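Local coordinates for protein polysaccharide Lyase Family 6 (Bacteroides cellulosilyticus, PDB 6QPS) that probably cleaves alginate by a lyase reaction specific for mannuronic acid, as a calcium-binding, parallel beta-helical enzyme of polysaccharide lyase family 6 from a gut bacterium, at residues C135-N141 and Y170-V176; F201-Y207 and R238-E242. All blocks are in the same frame, centred on the assembly; numbering follows the deposited sequence.

Contact 1. Residues C135-N141 and Y170-V176; sequences CVIDECN and YFANKRV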
loop_
_atom_site.group_PDB
_atom_site.type_symbol
_atom_site.label_atom_id
_atom_site.label_comp_id
_atom_site.label_asym_id
_atom_site.label_seq_id
_atom_site.Cartn_x
_atom_site.Cartn_y
_atom_site.Cartn_z
ATOM N N CYS A 135 -8.367 7.971 12.682
ATOM C CA CYS A 135 -7.202 8.302 13.495
ATOM C C CYS A 135 -6.120 8.927 12.624
ATOM O O CYS A 135 -6.086 8.749 11.403
ATOM C CB CYS A 135 -6.647 7.054 14.191
ATOM S SG CYS A 135 -7.737 6.414 15.480
ATOM N N VAL A 136 -5.232 9.681 13.268
ATOM C CA VAL A 136 -4.076 10.274 12.619
ATOM C C VAL A 136 -2.806 9.735 13.269
ATOM O O VAL A 136 -2.727 9.609 14.497
ATOM C CB VAL A 136 -4.129 11.811 12.748
ATOM C CG1 VAL A 136 -2.797 12.442 12.331
ATOM C CG2 VAL A 136 -5.267 12.429 11.941
ATOM N N ILE A 137 -1.808 9.444 12.436
ATOM C CA ILE A 137 -0.430 9.254 12.883
ATOM C C ILE A 137 0.425 10.232 12.083
ATOM O O ILE A 137 0.555 10.107 10.852
ATOM C CB ILE A 137 0.058 7.814 12.680
ATOM C CG1 ILE A 137 -0.863 6.802 13.363
ATOM C CG2 ILE A 137 1.494 7.671 13.227
ATOM C CD1 ILE A 137 -0.420 5.322 13.227
ATOM N N ASP A 138 1.005 11.221 12.769
ATOM C CA ASP A 138 1.773 12.286 12.126
ATOM C C ASP A 138 3.038 12.541 12.935
ATOM O O ASP A 138 2.973 12.657 14.164
ATOM C CB ASP A 138 0.938 13.580 12.038
ATOM C CG ASP A 138 1.634 14.694 11.252
ATOM O OD1 ASP A 138 2.461 14.418 10.376
ATOM O OD2 ASP A 138 1.371 15.887 11.524
ATOM N N GLU A 139 4.188 12.584 12.249
ATOM C CA GLU A 139 5.465 12.969 12.879
ATOM C C GLU A 139 5.839 12.047 14.043
ATOM O O GLU A 139 6.460 12.484 15.016
ATOM C CB GLU A 139 5.458 14.430 13.351
ATOM C CG GLU A 139 5.200 15.462 12.269
ATOM C CD GLU A 139 6.402 15.731 11.378
ATOM O OE1 GLU A 139 7.471 15.112 11.580
ATOM O OE2 GLU A 139 6.278 16.584 10.461
ATOM N N CYS A 140 5.506 10.756 13.953
ATOM C CA CYS A 140 5.719 9.831 15.071
ATOM C C CYS A 140 7.083 9.154 14.933
ATOM O O CYS A 140 7.209 7.949 14.683
ATOM C CB CYS A 140 4.567 8.838 15.163
ATOM S SG CYS A 140 3.074 9.527 15.965
ATOM N N ASN A 141 8.124 9.967 15.139
ATOM C CA ASN A 141 9.511 9.578 14.899
ATOM C C ASN A 141 10.316 9.625 16.194
ATOM O O ASN A 141 10.368 10.661 16.859
ATOM C CB ASN A 141 10.104 10.519 13.843
ATOM C CG ASN A 141 9.333 10.480 12.532
ATOM O OD1 ASN A 141 9.200 9.419 11.918
ATOM N ND2 ASN A 141 8.820 11.616 12.100
ATOM N N TYR A 170 -5.256 9.078 8.505
ATOM C CA TYR A 170 -4.237 9.903 7.845
ATOM C C TYR A 170 -2.894 9.552 8.462
ATOM O O TYR A 170 -2.743 9.623 9.690
ATOM C CB TYR A 170 -4.541 11.383 8.081
ATOM C CG TYR A 170 -3.571 12.395 7.494
ATOM C CD1 TYR A 170 -2.522 12.887 8.240
ATOM C CD2 TYR A 170 -3.726 12.870 6.205
ATOM C CE1 TYR A 170 -1.645 13.852 7.722
ATOM C CE2 TYR A 170 -2.856 13.819 5.680
ATOM C CZ TYR A 170 -1.816 14.297 6.446
ATOM O OH TYR A 170 -0.946 15.245 5.901
ATOM N N PHE A 171 -1.936 9.161 7.622
ATOM C CA PHE A 171 -0.610 8.770 8.086
ATOM C C PHE A 171 0.411 9.565 7.291
ATOM O O PHE A 171 0.474 9.420 6.065
ATOM C CB PHE A 171 -0.342 7.284 7.834
ATOM C CG PHE A 171 -1.387 6.334 8.381
ATOM C CD1 PHE A 171 -2.333 5.764 7.549
ATOM C CD2 PHE A 171 -1.385 5.972 9.709
ATOM C CE1 PHE A 171 -3.252 4.853 8.045
ATOM C CE2 PHE A 171 -2.331 5.065 10.208
ATOM C CZ PHE A 171 -3.244 4.499 9.359
ATOM N N ALA A 172 1.219 10.390 7.961
ATOM C CA ALA A 172 2.151 11.226 7.214
ATOM C C ALA A 172 3.404 11.574 8.005
ATOM O O ALA A 172 3.436 11.538 9.237
ATOM C CB ALA A 172 1.488 12.535 6.753
ATOM N N ASN A 173 4.441 11.947 7.255
ATOM C CA ASN A 173 5.684 12.512 7.793
ATOM C C ASN A 173 6.475 11.530 8.651
ATOM O O ASN A 173 7.048 11.901 9.681
ATOM C CB ASN A 173 5.413 13.829 8.508
ATOM C CG ASN A 173 4.735 14.828 7.579
ATOM O OD1 ASN A 173 5.277 15.148 6.533
ATOM N ND2 ASN A 173 3.524 15.240 7.906
ATOM N N LYS A 174 6.536 10.279 8.193
ATOM C CA LYS A 174 7.482 9.322 8.749
ATOM C C LYS A 174 8.883 9.656 8.227
ATOM O O LYS A 174 9.074 9.824 7.017
ATOM C CB LYS A 174 7.074 7.887 8.406
ATOM C CG LYS A 174 7.838 6.874 9.282
ATOM C CD LYS A 174 7.374 5.430 9.024
ATOM C CE LYS A 174 7.784 4.433 10.101
ATOM N NZ LYS A 174 9.207 4.647 10.527
ATOM N N ARG A 175 9.850 9.802 9.148
ATOM C CA ARG A 175 11.198 10.264 8.837
ATOM C C ARG A 175 12.282 9.271 9.224
ATOM O O ARG A 175 13.452 9.495 8.888
ATOM C CB ARG A 175 11.473 11.621 9.510
ATOM C CG ARG A 175 10.444 12.708 9.143
ATOM C CD ARG A 175 10.692 14.054 9.865
ATOM N NE ARG A 175 9.586 14.987 9.649
ATOM C CZ ARG A 175 9.456 15.764 8.574
ATOM N NH1 ARG A 175 10.370 15.736 7.610
ATOM N NH2 ARG A 175 8.423 16.584 8.471
ATOM N N VAL A 176 11.935 8.206 9.936
ATOM C CA VAL A 176 12.843 7.124 10.295
ATOM C C VAL A 176 12.498 5.929 9.431
ATOM O O VAL A 176 11.355 5.763 8.999
ATOM C CB VAL A 176 12.670 6.816 11.799
ATOM C CG1 VAL A 176 13.428 5.566 12.213
ATOM C CG2 VAL A 176 13.103 8.035 12.648
HETATM O O HOH W 1 9.183 6.662 12.482
#

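Contact 2. Residues F201-Y207 and R238-E242; sequences FGERQPY and RCSGE. With CA (calcium ion), chain C.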
loop_
_atom_site.group_PDB
_atom_site.type_symbol
_atom_site.label_atom_id
_atom_site.label_comp_id
_atom_site.label_asym_id
_atom_site.label_seq_id
_atom_site.Cartn_x
_atom_site.Cartn_y
_atom_site.Cartn_z
ATOM N N PHE A 201 -2.478 8.286 2.873
ATOM C CA PHE A 201 -1.066 8.086 3.194
ATOM C C PHE A 201 -0.340 9.297 2.613
ATOM O O PHE A 201 -0.220 9.426 1.394
ATOM C CB PHE A 201 -0.560 6.774 2.593
ATOM C CG PHE A 201 -1.236 5.543 3.145
ATOM C CD1 PHE A 201 -2.320 5.005 2.492
ATOM C CD2 PHE A 201 -0.800 4.925 4.309
ATOM C CE1 PHE A 201 -2.968 3.893 2.974
ATOM C CE2 PHE A 201 -1.438 3.775 4.794
ATOM C CZ PHE A 201 -2.528 3.272 4.129
ATOM N N GLY A 202 0.060 10.236 3.471
ATOM C CA GLY A 202 0.694 11.473 3.046
ATOM C C GLY A 202 2.202 11.398 2.898
ATOM O O GLY A 202 2.806 10.324 2.778
ATOM N N GLU A 203 2.814 12.573 2.951
ATOM C CA GLU A 203 4.167 12.726 2.463
ATOM C C GLU A 203 5.155 11.833 3.201
ATOM O O GLU A 203 5.128 11.701 4.433
ATOM C CB GLU A 203 4.579 14.189 2.602
ATOM C CG GLU A 203 5.965 14.454 2.012
ATOM C CD GLU A 203 6.199 15.904 1.625
ATOM O OE1 GLU A 203 5.583 16.792 2.243
ATOM O OE2 GLU A 203 7.008 16.143 0.703
ATOM N N ARG A 204 6.077 11.273 2.425
ATOM C CA ARG A 204 7.264 10.620 2.946
ATOM C C ARG A 204 8.427 11.056 2.074
ATOM O O ARG A 204 8.407 10.823 0.857
ATOM C CB ARG A 204 7.134 9.096 2.929
ATOM C CG ARG A 204 8.248 8.424 3.748
ATOM C CD ARG A 204 8.085 6.935 3.968
ATOM N NE ARG A 204 9.066 6.511 4.954
ATOM C CZ ARG A 204 9.037 5.347 5.601
ATOM N NH1 ARG A 204 8.094 4.455 5.328
ATOM N NH2 ARG A 204 9.958 5.101 6.521
ATOM N N GLN A 205 9.424 11.703 2.676
ATOM C CA GLN A 205 10.557 12.184 1.910
ATOM C C GLN A 205 11.540 11.063 1.564
ATOM O O GLN A 205 11.568 10.013 2.213
ATOM C CB GLN A 205 11.275 13.267 2.697
ATOM C CG GLN A 205 10.458 14.541 2.882
ATOM C CD GLN A 205 10.610 15.514 1.725
ATOM O OE1 GLN A 205 11.575 15.452 0.958
ATOM N NE2 GLN A 205 9.651 16.424 1.594
ATOM N N PRO A 206 12.359 11.263 0.531
ATOM C CA PRO A 206 13.339 10.231 0.169
ATOM C C PRO A 206 14.221 9.801 1.338
ATOM O O PRO A 206 14.816 10.628 2.026
ATOM C CB PRO A 206 14.143 10.892 -0.956
ATOM C CG PRO A 206 13.137 11.829 -1.613
ATOM C CD PRO A 206 12.352 12.382 -0.437
ATOM N N TYR A 207 14.326 8.484 1.531
ATOM C CA TYR A 207 15.127 7.893 2.595
ATOM C C TYR A 207 16.580 7.695 2.190
ATOM O O TYR A 207 17.461 7.699 3.052
ATOM C CB TYR A 207 14.499 6.539 2.999
ATOM C CG TYR A 207 15.075 5.866 4.234
ATOM C CD1 TYR A 207 15.196 6.549 5.431
ATOM C CD2 TYR A 207 15.477 4.527 4.207
ATOM C CE1 TYR A 207 15.746 5.929 6.564
ATOM C CE2 TYR A 207 16.003 3.905 5.327
ATOM C CZ TYR A 207 16.138 4.602 6.499
ATOM O OH TYR A 207 16.657 3.961 7.607
ATOM N N ARG A 238 2.523 12.044 -2.354
ATOM C CA ARG A 238 3.929 12.375 -2.123
ATOM C C ARG A 238 4.607 11.317 -1.257
ATOM O O ARG A 238 5.497 11.620 -0.447
ATOM C CB ARG A 238 4.065 13.801 -1.575
ATOM C CG ARG A 238 3.541 14.799 -2.600
ATOM C CD ARG A 238 3.592 16.198 -2.088
ATOM N NE ARG A 238 3.194 17.130 -3.142
ATOM C CZ ARG A 238 2.952 18.423 -2.960
ATOM N NH1 ARG A 238 3.044 18.956 -1.743
ATOM N NH2 ARG A 238 2.614 19.174 -4.009
ATOM N N CYS A 239 4.244 10.047 -1.500
ATOM C CA CYS A 239 4.886 8.918 -0.820
ATOM C C CYS A 239 6.150 8.560 -1.593
ATOM O O CYS A 239 6.093 7.826 -2.589
ATOM C CB CYS A 239 3.949 7.717 -0.727
ATOM S SG CYS A 239 2.383 8.020 0.150
ATOM N N SER A 240 7.296 9.071 -1.142
ATOM C CA SER A 240 8.513 9.097 -1.949
ATOM C C SER A 240 9.718 8.610 -1.164
ATOM O O SER A 240 10.851 8.995 -1.447
ATOM C CB SER A 240 8.746 10.501 -2.517
ATOM O OG SER A 240 7.604 10.861 -3.289
ATOM N N GLY A 241 9.503 7.715 -0.205
ATOM C CA GLY A 241 10.628 7.215 0.571
ATOM C C GLY A 241 11.591 6.353 -0.225
ATOM O O GLY A 241 12.802 6.367 0.043
ATOM N N GLU A 242 11.065 5.541 -1.149
ATOM C CA GLU A 242 11.843 4.573 -1.920
ATOM C C GLU A 242 11.000 4.102 -3.101
ATOM O O GLU A 242 9.849 4.509 -3.266
ATOM C CB GLU A 242 12.237 3.379 -1.055
ATOM C CG GLU A 242 11.031 2.634 -0.476
ATOM C CD GLU A 242 11.283 1.145 -0.428
ATOM O OE1 GLU A 242 11.005 0.455 -1.434
ATOM O OE2 GLU A 242 11.769 0.668 0.626
HETATM CA CA CA C . 11.807 -1.672 -0.676
HETATM O O HOH W 2 7.936 13.692 -0.800
HETATM O O HOH W 3 3.850 18.271 0.759
HETATM O O HOH W 4 12.601 -3.977 -0.534
HETATM O O HOH W 5 12.942 -1.557 -2.861
#

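Contact 1. Residues C135-N141 and Y170-V176
With its CG beside the backbone N (chi1 -59°) and the chain bent at chi2 (-77°), Glu139 folds its carboxylate across Asn173 to meet Arg175, whose chain runs extended from CG to NE. The guanidinium takes the carboxylate side-on in nearly the same plane: NE reaches Glu139 OE1 at 2.9 Å and NH2 of Arg175 reaches Glu139 OE2 at 2.9 Å, both on syn lone pairs. With an alanine in place of Glu139, the Arg175 guanidinium would probably lose this carboxylate partner and be freer to swing. Beside the pair, Asn173 ND2 gives a straight bond of 2.8 Å to Asp138 OD1. Asn141 reaches across to the other chain segment with both ends of its amide: ND2 donates to Asn173 O at 3.0 Å, while its OD1 takes Arg175 N at 2.9 Å from above the carbonyl plane. A water joins Asn141 OD1 to Lys174 NZ, which also binds Glu154 O. Upstream, strands 136-138 and 170-172 run parallel, their axes 4.8 Å apart, as strands of successive coils of the beta-helix. On one face Ile137 CD1 meets the edge of the Phe171 ring, 3.6 Å from CE2; on the other, Val136 lies alongside Tyr170. Backbone bonds hold the coils in register as far as Glu139 N; around and beyond the strand ends, two asparagine amides, the Asp138 carboxylate and the Glu139–Arg175 salt bridge join the segments.

Contact 2. Residues F201-Y207 and R238-E242
Three backbone bonds join the segments 201-207 and 238-242, whose end-to-end directions lie 41° apart: Arg204 N to Arg238 O (3.0 Å), Ser240 N to Arg204 O (2.9 Å, bent to 139° at the hydrogen) and Tyr207 N to Gly241 O (3.0 Å). Arg204 thus uses both its N-H and its carbonyl, forming a single bridge with Cys239. Cys239 SG, beside its own backbone N, comes within 3.2 Å of Phe201 O and packs against Phe201 CB. Glu203 and Arg238 meet through CG and CB, 4.1 Å apart, rather than through their charges; a water between Glu203 OE1 and Arg238 NH1 links the ends, and Arg238 NE forms a salt bridge with Glu262. The Pro206 ring rests on the Ser240 carbonyl, CG lying 3.6 Å from Ser240 O. The Arg204 side chain, CG anti to the backbone N (chi1 -168°), extends past Gly241, whose lack of a side chain leaves room for the arginine's CD; Arg204 NH2 binds Gly178 O. Next along the chain, Glu242 holds the calcium with both carboxylate oxygens, OE1 at 2.4 Å and OE2 at 2.7 Å from the ion, and Asn210, Glu213 and Glu244 complete the protein ligands. The Tyr207 N to Gly241 O bond joins the two segments immediately before Glu242, while three carboxylates gathered at one point probably rely on the calcium to offset their charge.

Overall arrangement
Contacts 1 and 2 follow one another along the beta-helix, their centres 11 Å apart on the same side of the chain's centre. Segment 170-176 lies directly against 201-207: Phe171 O is 2.8 Å from Gly202 N and Asn173 N is 2.9 Å from Glu203 O, probable hydrogen bonds that carry the ladder from one coil to the next. Inside, the rings of Phe171 and Phe201 meet with CD1 of the former 3.5 Å from CE2 of the latter, and Phe236 stacks on Phe201 to continue the row. Contact 2 supplies Glu242 to the calcium site, whereas contact 1 stands farther back, the Lys174 side chain about 13 Å from the ion.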